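Local coordinates for protein aspartokinase (Arabidopsis thaliana, PDB 2CDQ) that phosphorylates L-aspartate with ATP in the first step of the aspartate-family amino acid pathway and binds lysine and S-adenosylmethionine as allosteric effectors, at residues E57-V62 with P207-V212; R167-F172 with K197-D202; N340-D345 with L384-S389; K418-I423 with S463-E468. All coordinates share one frame; numbering follows the deposited sequence.

Interaction 1 of 4, residues E57-V62 with P207-V212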
# COMPACT_ATOMS: atom_id res chain seq x y z
N GLU A 57 -12.42 -47.05 0.14
CA GLU A 57 -12.40 -45.75 0.82
C GLU A 57 -13.82 -45.40 1.31
O GLU A 57 -14.79 -45.66 0.61
CB GLU A 57 -11.89 -44.67 -0.14
CG GLU A 57 -11.15 -43.51 0.51
CD GLU A 57 -9.66 -43.77 0.73
OE1 GLU A 57 -9.08 -44.60 -0.01
OE2 GLU A 57 -9.07 -43.14 1.63
N SER A 58 -13.92 -44.83 2.50
CA SER A 58 -15.21 -44.46 3.09
C SER A 58 -15.32 -42.94 3.23
O SER A 58 -14.82 -42.38 4.20
CB SER A 58 -15.41 -45.13 4.46
OG SER A 58 -15.53 -46.54 4.36
N PRO A 59 -15.98 -42.28 2.26
CA PRO A 59 -15.93 -40.82 2.19
C PRO A 59 -17.06 -40.09 2.90
O PRO A 59 -18.12 -40.67 3.16
CB PRO A 59 -16.02 -40.56 0.69
CG PRO A 59 -16.81 -41.73 0.14
CD PRO A 59 -16.79 -42.85 1.17
N VAL A 60 -16.82 -38.82 3.23
CA VAL A 60 -17.88 -37.88 3.58
C VAL A 60 -18.03 -36.92 2.40
O VAL A 60 -17.05 -36.35 1.93
CB VAL A 60 -17.57 -37.09 4.88
CG1 VAL A 60 -18.48 -35.87 5.02
CG2 VAL A 60 -17.72 -37.98 6.10
N ILE A 61 -19.25 -36.76 1.90
CA ILE A 61 -19.48 -35.93 0.72
C ILE A 61 -20.03 -34.56 1.10
O ILE A 61 -21.02 -34.45 1.82
CB ILE A 61 -20.40 -36.65 -0.30
CG1 ILE A 61 -19.90 -38.08 -0.57
CG2 ILE A 61 -20.52 -35.83 -1.60
CD1 ILE A 61 -18.51 -38.20 -1.23
N VAL A 62 -19.36 -33.53 0.61
CA VAL A 62 -19.80 -32.15 0.80
C VAL A 62 -20.29 -31.62 -0.53
O VAL A 62 -19.53 -31.56 -1.50
CB VAL A 62 -18.65 -31.25 1.32
CG1 VAL A 62 -19.12 -29.81 1.46
CG2 VAL A 62 -18.15 -31.75 2.66
N PRO A 207 -23.37 -47.66 9.35
CA PRO A 207 -22.55 -46.92 8.39
C PRO A 207 -23.26 -46.57 7.07
O PRO A 207 -23.72 -47.46 6.34
CB PRO A 207 -21.35 -47.84 8.15
CG PRO A 207 -21.83 -49.20 8.50
CD PRO A 207 -22.83 -49.01 9.60
N ALA A 208 -23.36 -45.27 6.80
CA ALA A 208 -23.88 -44.75 5.54
C ALA A 208 -22.98 -43.60 5.11
O ALA A 208 -22.39 -42.93 5.95
CB ALA A 208 -25.31 -44.28 5.70
N VAL A 209 -22.88 -43.37 3.80
CA VAL A 209 -22.07 -42.27 3.27
C VAL A 209 -22.76 -40.92 3.55
O VAL A 209 -23.83 -40.64 3.00
CB VAL A 209 -21.79 -42.42 1.74
CG1 VAL A 209 -20.89 -41.30 1.25
CG2 VAL A 209 -21.17 -43.79 1.43
N PRO A 210 -22.15 -40.10 4.43
CA PRO A 210 -22.73 -38.80 4.79
C PRO A 210 -22.69 -37.81 3.62
O PRO A 210 -21.66 -37.67 2.95
CB PRO A 210 -21.84 -38.32 5.94
CG PRO A 210 -21.09 -39.54 6.40
CD PRO A 210 -20.89 -40.35 5.16
N ILE A 211 -23.82 -37.15 3.37
CA ILE A 211 -23.93 -36.14 2.33
C ILE A 211 -24.31 -34.82 3.00
O ILE A 211 -25.47 -34.60 3.34
CB ILE A 211 -24.99 -36.52 1.26
CG1 ILE A 211 -24.84 -38.00 0.83
CG2 ILE A 211 -24.92 -35.58 0.05
CD1 ILE A 211 -23.53 -38.37 0.14
N VAL A 212 -23.31 -33.95 3.18
CA VAL A 212 -23.48 -32.71 3.96
C VAL A 212 -23.59 -31.45 3.10
O VAL A 212 -22.83 -31.26 2.14
CB VAL A 212 -22.33 -32.53 4.99
CG1 VAL A 212 -22.75 -31.56 6.10
CG2 VAL A 212 -21.93 -33.86 5.60
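Ile61 and Ile211 lie side by side on adjacent parallel strands of the central sheet of the amino acid kinase fold. Their side chains point the same way from the same face. The end of Ile211 leans across, and its CD1 comes to 3.6 Å from Ile61 CB. Val209 belongs to the same patch. Its CG1, anti to the backbone N (chi1 -177°), reaches within 3.8 Å of Ile61 CG1, and the two side chains meet at a slant.

The opposite face carries Val60, Val62, Pro210 and Val212. Val60 and Pro210 cross at about a right angle, with Val60 CG2 over Pro210 CG at 3.7 Å. The other branch, Val60 CG1, meets Val212 CG2 at 4.0 Å. Helix 232-244 covers Val60 and Val62 on this face. Val62 also lies close to Lys32, a probable ATP-binding residue, which is consistent with the strand pair leading to the nucleotide site.

Strand 29-33 pairs with 57-62 along its other edge. Between the two segments, Ile61 supplies both backbone bonds. Its N-H goes to Pro210 O at 2.8 Å, and its O accepts the N-H of Val212 at 2.7 Å.

Interaction 2 of 4, residues R167-F172 with K197-D202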
# COMPACT_ATOMS: atom_id res chain seq x y z
N ARG A 167 -26.83 -41.08 3.96
CA ARG A 167 -27.63 -40.24 4.86
C ARG A 167 -27.31 -38.78 4.60
O ARG A 167 -26.15 -38.37 4.66
CB ARG A 167 -27.34 -40.62 6.32
CG ARG A 167 -27.93 -39.69 7.39
CD ARG A 167 -28.30 -40.42 8.68
NE ARG A 167 -27.31 -41.42 9.10
CZ ARG A 167 -27.52 -42.74 9.12
NH1 ARG A 167 -28.69 -43.25 8.74
NH2 ARG A 167 -26.56 -43.56 9.52
N GLN A 168 -28.34 -37.99 4.30
CA GLN A 168 -28.14 -36.57 4.03
C GLN A 168 -28.11 -35.80 5.34
O GLN A 168 -28.87 -36.09 6.26
CB GLN A 168 -29.22 -36.02 3.08
CG GLN A 168 -30.42 -35.34 3.74
CD GLN A 168 -30.15 -33.89 4.13
OE1 GLN A 168 -29.31 -33.21 3.54
NE2 GLN A 168 -30.87 -33.42 5.14
N TYR A 169 -27.22 -34.82 5.41
CA TYR A 169 -27.07 -34.01 6.60
C TYR A 169 -27.19 -32.54 6.29
O TYR A 169 -26.50 -32.02 5.41
CB TYR A 169 -25.70 -34.27 7.23
CG TYR A 169 -25.56 -35.59 7.93
CD1 TYR A 169 -24.74 -36.60 7.41
CD2 TYR A 169 -26.22 -35.84 9.13
CE1 TYR A 169 -24.60 -37.82 8.07
CE2 TYR A 169 -26.09 -37.05 9.80
CZ TYR A 169 -25.27 -38.04 9.26
OH TYR A 169 -25.14 -39.23 9.92
N ASP A 170 -28.09 -31.86 7.00
CA ASP A 170 -28.08 -30.41 7.03
C ASP A 170 -26.99 -30.00 8.02
O ASP A 170 -27.02 -30.40 9.19
CB ASP A 170 -29.45 -29.87 7.45
CG ASP A 170 -30.49 -29.99 6.35
OD1 ASP A 170 -30.13 -30.44 5.22
OD2 ASP A 170 -31.68 -29.64 6.60
N ALA A 171 -26.02 -29.23 7.54
CA ALA A 171 -24.89 -28.79 8.35
C ALA A 171 -25.34 -28.10 9.64
O ALA A 171 -24.74 -28.31 10.70
CB ALA A 171 -23.98 -27.87 7.55
N PHE A 172 -26.39 -27.29 9.53
CA PHE A 172 -26.89 -26.51 10.67
C PHE A 172 -27.56 -27.37 11.74
O PHE A 172 -27.77 -26.92 12.86
CB PHE A 172 -27.82 -25.39 10.21
CG PHE A 172 -28.95 -25.84 9.31
CD1 PHE A 172 -30.13 -26.33 9.85
CD2 PHE A 172 -28.83 -25.77 7.93
CE1 PHE A 172 -31.18 -26.75 9.03
CE2 PHE A 172 -29.87 -26.18 7.10
CZ PHE A 172 -31.04 -26.67 7.65
N LYS A 197 -18.77 -35.95 17.13
CA LYS A 197 -19.65 -36.76 17.97
C LYS A 197 -20.92 -37.19 17.24
O LYS A 197 -21.34 -38.35 17.33
CB LYS A 197 -20.02 -35.98 19.24
CG LYS A 197 -20.34 -36.83 20.46
CD LYS A 197 -21.85 -36.99 20.66
CE LYS A 197 -22.21 -37.05 22.13
NZ LYS A 197 -21.47 -38.11 22.87
N ARG A 198 -21.52 -36.26 16.50
CA ARG A 198 -22.76 -36.52 15.77
C ARG A 198 -22.52 -37.44 14.57
O ARG A 198 -23.32 -38.35 14.31
CB ARG A 198 -23.40 -35.21 15.30
CG ARG A 198 -24.91 -35.12 15.53
CD ARG A 198 -25.71 -35.96 14.55
NE ARG A 198 -27.09 -35.49 14.48
CZ ARG A 198 -28.00 -35.92 13.61
NH1 ARG A 198 -27.68 -36.86 12.72
NH2 ARG A 198 -29.23 -35.42 13.62
N LEU A 199 -21.42 -37.21 13.85
CA LEU A 199 -21.09 -38.02 12.68
C LEU A 199 -20.59 -39.41 13.04
O LEU A 199 -20.74 -40.34 12.24
CB LEU A 199 -20.09 -37.29 11.76
CG LEU A 199 -20.62 -36.17 10.85
CD1 LEU A 199 -19.48 -35.55 10.04
CD2 LEU A 199 -21.72 -36.66 9.91
N TYR A 200 -20.00 -39.56 14.22
CA TYR A 200 -19.54 -40.88 14.67
C TYR A 200 -20.62 -41.76 15.30
O TYR A 200 -20.64 -42.97 15.05
CB TYR A 200 -18.30 -40.78 15.57
CG TYR A 200 -17.05 -41.25 14.86
CD1 TYR A 200 -16.26 -42.27 15.40
CD2 TYR A 200 -16.68 -40.71 13.62
CE1 TYR A 200 -15.11 -42.72 14.74
CE2 TYR A 200 -15.54 -41.15 12.94
CZ TYR A 200 -14.76 -42.15 13.51
OH TYR A 200 -13.64 -42.58 12.84
N ASP A 201 -21.51 -41.16 16.08
CA ASP A 201 -22.65 -41.88 16.64
C ASP A 201 -23.52 -42.51 15.54
O ASP A 201 -24.00 -43.64 15.69
CB ASP A 201 -23.49 -40.97 17.54
CG ASP A 201 -22.80 -40.64 18.86
OD1 ASP A 201 -21.80 -41.30 19.21
OD2 ASP A 201 -23.27 -39.71 19.55
N ASP A 202 -23.69 -41.77 14.44
CA ASP A 202 -24.50 -42.23 13.32
C ASP A 202 -23.82 -43.34 12.51
O ASP A 202 -24.48 -44.26 12.03
CB ASP A 202 -24.87 -41.06 12.40
CG ASP A 202 -25.79 -40.04 13.07
OD1 ASP A 202 -25.88 -38.90 12.56
OD2 ASP A 202 -26.41 -40.37 14.10
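Arg167 and Tyr169 on strand 167-169 face Leu199 and Asp202 on helix 197-202, which runs nearly antiparallel to the strand at 168°, with the segment axes 12.0 Å apart. Tyr169 spans the gap. Its hydroxyl donates to Asp202 OD1 at 2.8 Å, on the anti side of the carboxylate and somewhat out of its plane. The ring and carboxylate planes are nearly parallel, 4° apart.

The same OD1 accepts from Arg198 NH1 at 2.7 Å through its syn lone pair, in a salt bridge within the helix. Two donors therefore grip one oxygen. The bend of Arg198 at chi2 (-75°) brings NH1 to the edge of the Tyr169 ring, and its guanidinium stands steeply to the ring. From the strand side, Arg167 NE donates to Tyr169 OH at 3.2 Å, in the guanidinium plane. The hydroxyl is thus donor and acceptor at once, which should fix its O-H direction.

Both ring faces are covered. Leu199 CD2 makes a CH-pi contact 3.9 Å from the ring centroid, and Arg167 CG lies over the opposite face. Arg198 has a second carboxylate partner in Glu173, and Arg167 forms its salt bridge with Asp206.

In the amino acid kinase fold, strand 166-169 flanks parallel strand 209-219, and Tyr169 rests on Pro210. Helix 191-205, between them in sequence, packs on this face; Gln168 and Asp170 turn to helix 137-161.

Interaction 3 of 4, residues N340-D345 with L384-S389. With SAM (S-adenosylmethionine), chain F.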
# COMPACT_ATOMS: atom_id res chain seq x y z
N ASN A 340 -10.48 -6.56 -15.86
CA ASN A 340 -11.28 -5.35 -15.59
C ASN A 340 -11.27 -4.82 -14.17
O ASN A 340 -12.27 -4.91 -13.47
CB ASN A 340 -12.73 -5.58 -16.03
CG ASN A 340 -13.06 -4.84 -17.30
OD1 ASN A 340 -13.35 -5.46 -18.32
ND2 ASN A 340 -13.02 -3.51 -17.24
N VAL A 341 -10.14 -4.25 -13.76
CA VAL A 341 -10.04 -3.64 -12.45
C VAL A 341 -10.04 -2.12 -12.56
O VAL A 341 -9.65 -1.55 -13.58
CB VAL A 341 -8.81 -4.13 -11.64
CG1 VAL A 341 -8.88 -5.65 -11.43
CG2 VAL A 341 -7.48 -3.71 -12.30
N THR A 342 -10.48 -1.48 -11.49
CA THR A 342 -10.52 -0.03 -11.39
C THR A 342 -9.39 0.42 -10.47
O THR A 342 -9.29 -0.05 -9.33
CB THR A 342 -11.88 0.43 -10.87
OG1 THR A 342 -12.90 0.02 -11.79
CG2 THR A 342 -11.92 1.94 -10.69
N MET A 343 -8.55 1.32 -10.97
CA MET A 343 -7.41 1.83 -10.22
C MET A 343 -7.61 3.28 -9.82
O MET A 343 -8.12 4.08 -10.62
CB MET A 343 -6.12 1.67 -11.03
CG MET A 343 -4.91 2.38 -10.43
SD MET A 343 -3.34 1.96 -11.20
CE MET A 343 -3.47 2.74 -12.81
N LEU A 344 -7.22 3.61 -8.59
CA LEU A 344 -7.27 4.98 -8.10
C LEU A 344 -5.90 5.49 -7.70
O LEU A 344 -5.10 4.75 -7.13
CB LEU A 344 -8.22 5.12 -6.91
CG LEU A 344 -9.71 5.19 -7.25
CD1 LEU A 344 -10.35 3.84 -6.99
CD2 LEU A 344 -10.40 6.26 -6.43
N ASP A 345 -5.64 6.76 -8.02
CA ASP A 345 -4.40 7.43 -7.64
C ASP A 345 -4.70 8.63 -6.75
O ASP A 345 -5.53 9.48 -7.09
CB ASP A 345 -3.64 7.87 -8.89
CG ASP A 345 -2.32 8.54 -8.57
OD1 ASP A 345 -1.53 7.98 -7.78
OD2 ASP A 345 -2.06 9.63 -9.13
N LEU A 384 -4.04 2.58 -5.60
CA LEU A 384 -4.75 1.40 -5.16
C LEU A 384 -5.69 0.89 -6.22
O LEU A 384 -6.02 1.61 -7.17
CB LEU A 384 -5.53 1.67 -3.86
CG LEU A 384 -6.57 2.78 -3.79
CD1 LEU A 384 -7.94 2.30 -4.25
CD2 LEU A 384 -6.66 3.28 -2.37
N THR A 385 -6.13 -0.35 -6.05
CA THR A 385 -6.96 -1.01 -7.02
C THR A 385 -8.14 -1.61 -6.25
O THR A 385 -7.96 -2.08 -5.13
CB THR A 385 -6.12 -2.05 -7.80
OG1 THR A 385 -6.37 -1.94 -9.21
CG2 THR A 385 -6.37 -3.46 -7.34
N LEU A 386 -9.34 -1.53 -6.81
CA LEU A 386 -10.53 -2.01 -6.10
C LEU A 386 -10.77 -3.49 -6.36
O LEU A 386 -10.51 -3.96 -7.47
CB LEU A 386 -11.77 -1.21 -6.51
CG LEU A 386 -11.65 0.30 -6.35
CD1 LEU A 386 -12.83 1.00 -7.00
CD2 LEU A 386 -11.54 0.67 -4.88
N ASP A 387 -11.26 -4.21 -5.36
CA ASP A 387 -11.58 -5.64 -5.51
C ASP A 387 -12.18 -5.90 -6.89
O ASP A 387 -13.04 -5.14 -7.34
CB ASP A 387 -12.57 -6.09 -4.44
CG ASP A 387 -11.91 -6.54 -3.15
OD1 ASP A 387 -10.66 -6.66 -3.10
OD2 ASP A 387 -12.65 -6.80 -2.18
N PRO A 388 -11.73 -6.97 -7.57
CA PRO A 388 -12.35 -7.32 -8.86
C PRO A 388 -13.83 -7.58 -8.65
O PRO A 388 -14.22 -8.12 -7.61
CB PRO A 388 -11.62 -8.61 -9.26
CG PRO A 388 -10.33 -8.58 -8.51
CD PRO A 388 -10.65 -7.91 -7.21
N SER A 389 -14.66 -7.20 -9.62
CA SER A 389 -16.11 -7.27 -9.46
C SER A 389 -16.66 -8.69 -9.25
O SER A 389 -17.65 -8.86 -8.53
CB SER A 389 -16.83 -6.61 -10.64
OG SER A 389 -16.56 -7.32 -11.83
N SAM F . -23.90 3.33 -1.03
CA SAM F . -23.88 1.87 -0.94
C SAM F . -23.84 1.38 0.51
O SAM F . -24.49 0.38 0.86
OXT SAM F . -23.16 1.95 1.36
CB SAM F . -22.70 1.30 -1.73
CG SAM F . -22.80 -0.19 -2.05
SD SAM F . -21.44 -1.13 -1.31
CE SAM F . -20.06 -0.66 -2.38
C5' SAM F . -21.74 -2.88 -1.68
C4' SAM F . -22.22 -3.28 -3.08
O4' SAM F . -21.27 -2.94 -4.07
C3' SAM F . -22.43 -4.78 -3.19
O3' SAM F . -23.66 -5.01 -3.84
C2' SAM F . -21.30 -5.31 -4.06
O2' SAM F . -21.75 -6.28 -4.98
C1' SAM F . -20.82 -4.07 -4.80
N9 SAM F . -19.35 -4.01 -4.97
C8 SAM F . -18.68 -4.08 -6.16
N7 SAM F . -17.35 -3.96 -5.93
C5 SAM F . -17.16 -3.80 -4.61
C6 SAM F . -16.01 -3.64 -3.84
N6 SAM F . -14.81 -3.61 -4.40
N1 SAM F . -16.13 -3.51 -2.47
C2 SAM F . -17.38 -3.54 -1.87
N3 SAM F . -18.51 -3.70 -2.64
C4 SAM F . -18.41 -3.83 -3.99
O HOH W 1 -11.83 -3.02 -9.60
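Leu384 has its CG between the backbone N and the carbonyl carbon (chi1 58°), and this sets its CD1 against Leu344 CB, 3.9 Å away. In Leu386, CG is instead anti to the carbonyl carbon (chi1 -55°). Its CD1 then reaches both Leu344 CD1, at 3.8 Å, and Thr342 CG2. The side chains of Leu344 and Leu386 meet at a slant. These residues form one largely apolar face of an antiparallel strand pair.

Met343 and Thr385 project from the other face as a non-hydrogen-bonded pair, and Val341 CG2 lies 3.7 Å from Thr385 OG1. That hydroxyl also gives a weak hydrogen bond to Thr342 O.

Leu344 and Leu384 exchange two backbone bonds, and Leu386 N donates to Thr342 O at 2.9 Å. On the other side of this same pair a water takes the place of a direct bond, accepting from Thr342 N at 2.8 Å and donating to Leu386 O at 2.7 Å.

At the end of the pair Asp387 belongs to the S-adenosylmethionine pocket, with its CB near N6 of the adenine. Its OD2 is hydrogen-bonded to Ser371 OG and Trp392 NE1, and Ser371 N itself binds the effector.

In the four-stranded sheet of this ACT domain, strand 341-347 lies between strands 381-386 and 413-418, and strand 372-378 flanks 381-386. Helix 357-367 covers Leu384 and Leu386. On the other side Met343 packs on Ala457 of the second subunit, and Asp345 forms a salt bridge with Lys459 of that subunit.

Interaction 4 of 4, residues K418-I423 with S463-E468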
# COMPACT_ATOMS: atom_id res chain seq x y z
N LYS A 418 -10.31 3.31 -15.23
CA LYS A 418 -11.03 2.07 -15.49
C LYS A 418 -10.28 1.22 -16.51
O LYS A 418 -9.28 1.65 -17.08
CB LYS A 418 -12.45 2.37 -15.97
CG LYS A 418 -13.43 2.71 -14.84
CD LYS A 418 -14.80 3.18 -15.36
CE LYS A 418 -14.80 4.68 -15.67
NZ LYS A 418 -16.18 5.21 -15.91
N GLY A 419 -10.75 -0.01 -16.70
CA GLY A 419 -10.21 -0.89 -17.73
C GLY A 419 -8.75 -1.26 -17.61
O GLY A 419 -8.06 -1.35 -18.63
N ARG A 420 -8.29 -1.48 -16.38
CA ARG A 420 -6.96 -2.07 -16.13
C ARG A 420 -7.09 -3.56 -15.80
O ARG A 420 -8.20 -4.09 -15.74
CB ARG A 420 -6.20 -1.35 -15.00
CG ARG A 420 -6.24 0.17 -15.02
CD ARG A 420 -5.44 0.76 -16.16
NE ARG A 420 -6.23 1.82 -16.79
CZ ARG A 420 -5.73 2.90 -17.39
NH1 ARG A 420 -4.42 3.10 -17.44
NH2 ARG A 420 -6.55 3.79 -17.92
N ALA A 421 -5.96 -4.21 -15.58
CA ALA A 421 -5.93 -5.63 -15.22
C ALA A 421 -4.69 -5.92 -14.40
O ALA A 421 -3.67 -5.23 -14.56
CB ALA A 421 -5.96 -6.50 -16.47
N ILE A 422 -4.77 -6.93 -13.53
CA ILE A 422 -3.65 -7.35 -12.70
C ILE A 422 -3.08 -8.68 -13.19
O ILE A 422 -3.81 -9.65 -13.32
CB ILE A 422 -4.05 -7.57 -11.22
CG1 ILE A 422 -5.12 -6.57 -10.74
CG2 ILE A 422 -2.81 -7.63 -10.32
CD1 ILE A 422 -4.63 -5.46 -9.86
N ILE A 423 -1.78 -8.71 -13.48
CA ILE A 423 -1.07 -9.98 -13.65
C ILE A 423 -0.32 -10.25 -12.35
O ILE A 423 0.49 -9.43 -11.91
CB ILE A 423 -0.09 -9.96 -14.85
CG1 ILE A 423 -0.86 -9.84 -16.17
CG2 ILE A 423 0.81 -11.21 -14.87
CD1 ILE A 423 -0.02 -9.33 -17.32
N SER A 463 2.44 -8.35 -8.01
CA SER A 463 1.40 -7.92 -8.93
C SER A 463 1.83 -6.77 -9.85
O SER A 463 2.45 -5.81 -9.39
CB SER A 463 0.14 -7.53 -8.15
OG SER A 463 -0.36 -8.63 -7.42
N PHE A 464 1.50 -6.90 -11.13
CA PHE A 464 1.63 -5.80 -12.09
C PHE A 464 0.26 -5.32 -12.50
O PHE A 464 -0.62 -6.13 -12.82
CB PHE A 464 2.32 -6.23 -13.39
CG PHE A 464 3.58 -7.01 -13.19
CD1 PHE A 464 3.83 -8.12 -13.99
CD2 PHE A 464 4.52 -6.63 -12.24
CE1 PHE A 464 5.00 -8.84 -13.83
CE2 PHE A 464 5.69 -7.35 -12.07
CZ PHE A 464 5.93 -8.46 -12.87
N ILE A 465 0.07 -4.00 -12.53
CA ILE A 465 -1.13 -3.44 -13.13
C ILE A 465 -0.87 -3.07 -14.60
O ILE A 465 0.07 -2.33 -14.92
CB ILE A 465 -1.72 -2.27 -12.32
CG1 ILE A 465 -2.50 -2.81 -11.12
CG2 ILE A 465 -2.64 -1.40 -13.17
CD1 ILE A 465 -1.63 -3.37 -10.01
N VAL A 466 -1.71 -3.61 -15.46
CA VAL A 466 -1.52 -3.53 -16.88
C VAL A 466 -2.86 -3.04 -17.48
O VAL A 466 -3.84 -2.87 -16.74
CB VAL A 466 -1.06 -4.92 -17.38
CG1 VAL A 466 -2.24 -5.80 -17.80
CG2 VAL A 466 -0.01 -4.81 -18.46
N ASN A 467 -2.91 -2.77 -18.79
CA ASN A 467 -4.20 -2.47 -19.42
C ASN A 467 -4.98 -3.73 -19.79
O ASN A 467 -4.40 -4.71 -20.29
CB ASN A 467 -4.04 -1.58 -20.65
CG ASN A 467 -3.62 -0.17 -20.29
OD1 ASN A 467 -4.15 0.43 -19.35
ND2 ASN A 467 -2.67 0.37 -21.04
N GLU A 468 -6.29 -3.71 -19.56
CA GLU A 468 -7.15 -4.87 -19.84
C GLU A 468 -6.94 -5.46 -21.25
O GLU A 468 -6.88 -6.67 -21.40
CB GLU A 468 -8.63 -4.53 -19.60
CG GLU A 468 -9.64 -5.57 -20.12
CD GLU A 468 -9.66 -6.88 -19.33
OE1 GLU A 468 -10.37 -7.81 -19.79
OE2 GLU A 468 -9.00 -7.00 -18.27
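Ala421 with Val466 and Ile423 with Phe464 are the hydrogen-bonded pairs of two antiparallel strands. Each pair exchanges two backbone bonds. Val466 N to Ala421 O is 2.7 Å, and Phe464 N to Ile423 O is 2.8 Å. A further bond, Glu468 N to Gly419 O at 3.1 Å, closes the end of the strand pair, where the chain turns a corner at Gly419 with positive phi.

The apolar contacts divide between two faces. On one, Ile422 and Ile465 lie side by side and point the same way, with Ile422 CD1 3.6 Å from Ile465 CG1. Ile422 CG2, anti to its own backbone N, reaches Ser463 CB at 3.7 Å. On the other face, Val466 CG1 touches Ala421 CB at 4.0 Å and Ile423 CD1 at 4.2 Å.

The polar side chains of Arg420, Asn467 and Glu468 gather at the corner. Arg420 and Asn467 run alongside each other, and Asn467 OD1 sits over one face of the guanidinium. The planes are 70° apart, and the approach is too poorly angled for a hydrogen bond. Arg420 NE instead donates to Lys418 O at 3.1 Å, in the guanidinium plane, and NH1 binds Gln451 OE1. Glu468 OE2 accepts from Asn340 N. At the far end of the pair, Ser463 OG is hydrogen-bonded to Ser424 OG.

Ala421, Ile423 and Val466 pack on helix 468-483, and the Phe464 ring meets Phe440 of helix 432-446. A four-stranded antiparallel sheet with helices packed on one face is the ACT domain fold, and this pair forms the centre of such a sheet.

The four contacts form two groups on opposite sides of the chain's centre. Interactions 1 and 2 lie in the amino acid kinase domain, with centres 10 Å apart. Strand 209-219 joins them, pairing with strand 59-63 on one edge and strand 166-169 on the other. Along the chain interaction 2 is nested inside the loop closed by interaction 1. Interactions 3 and 4 follow in series, 9 Å apart, in two neighbouring ACT sheets. They touch where Val341 N bonds to Arg420 O. The two groups are 42 to 46 Å apart between centres. The kinase domain and the effector-binding ACT domains are thus separate parts of the chain, so regulation probably requires signals to pass between them.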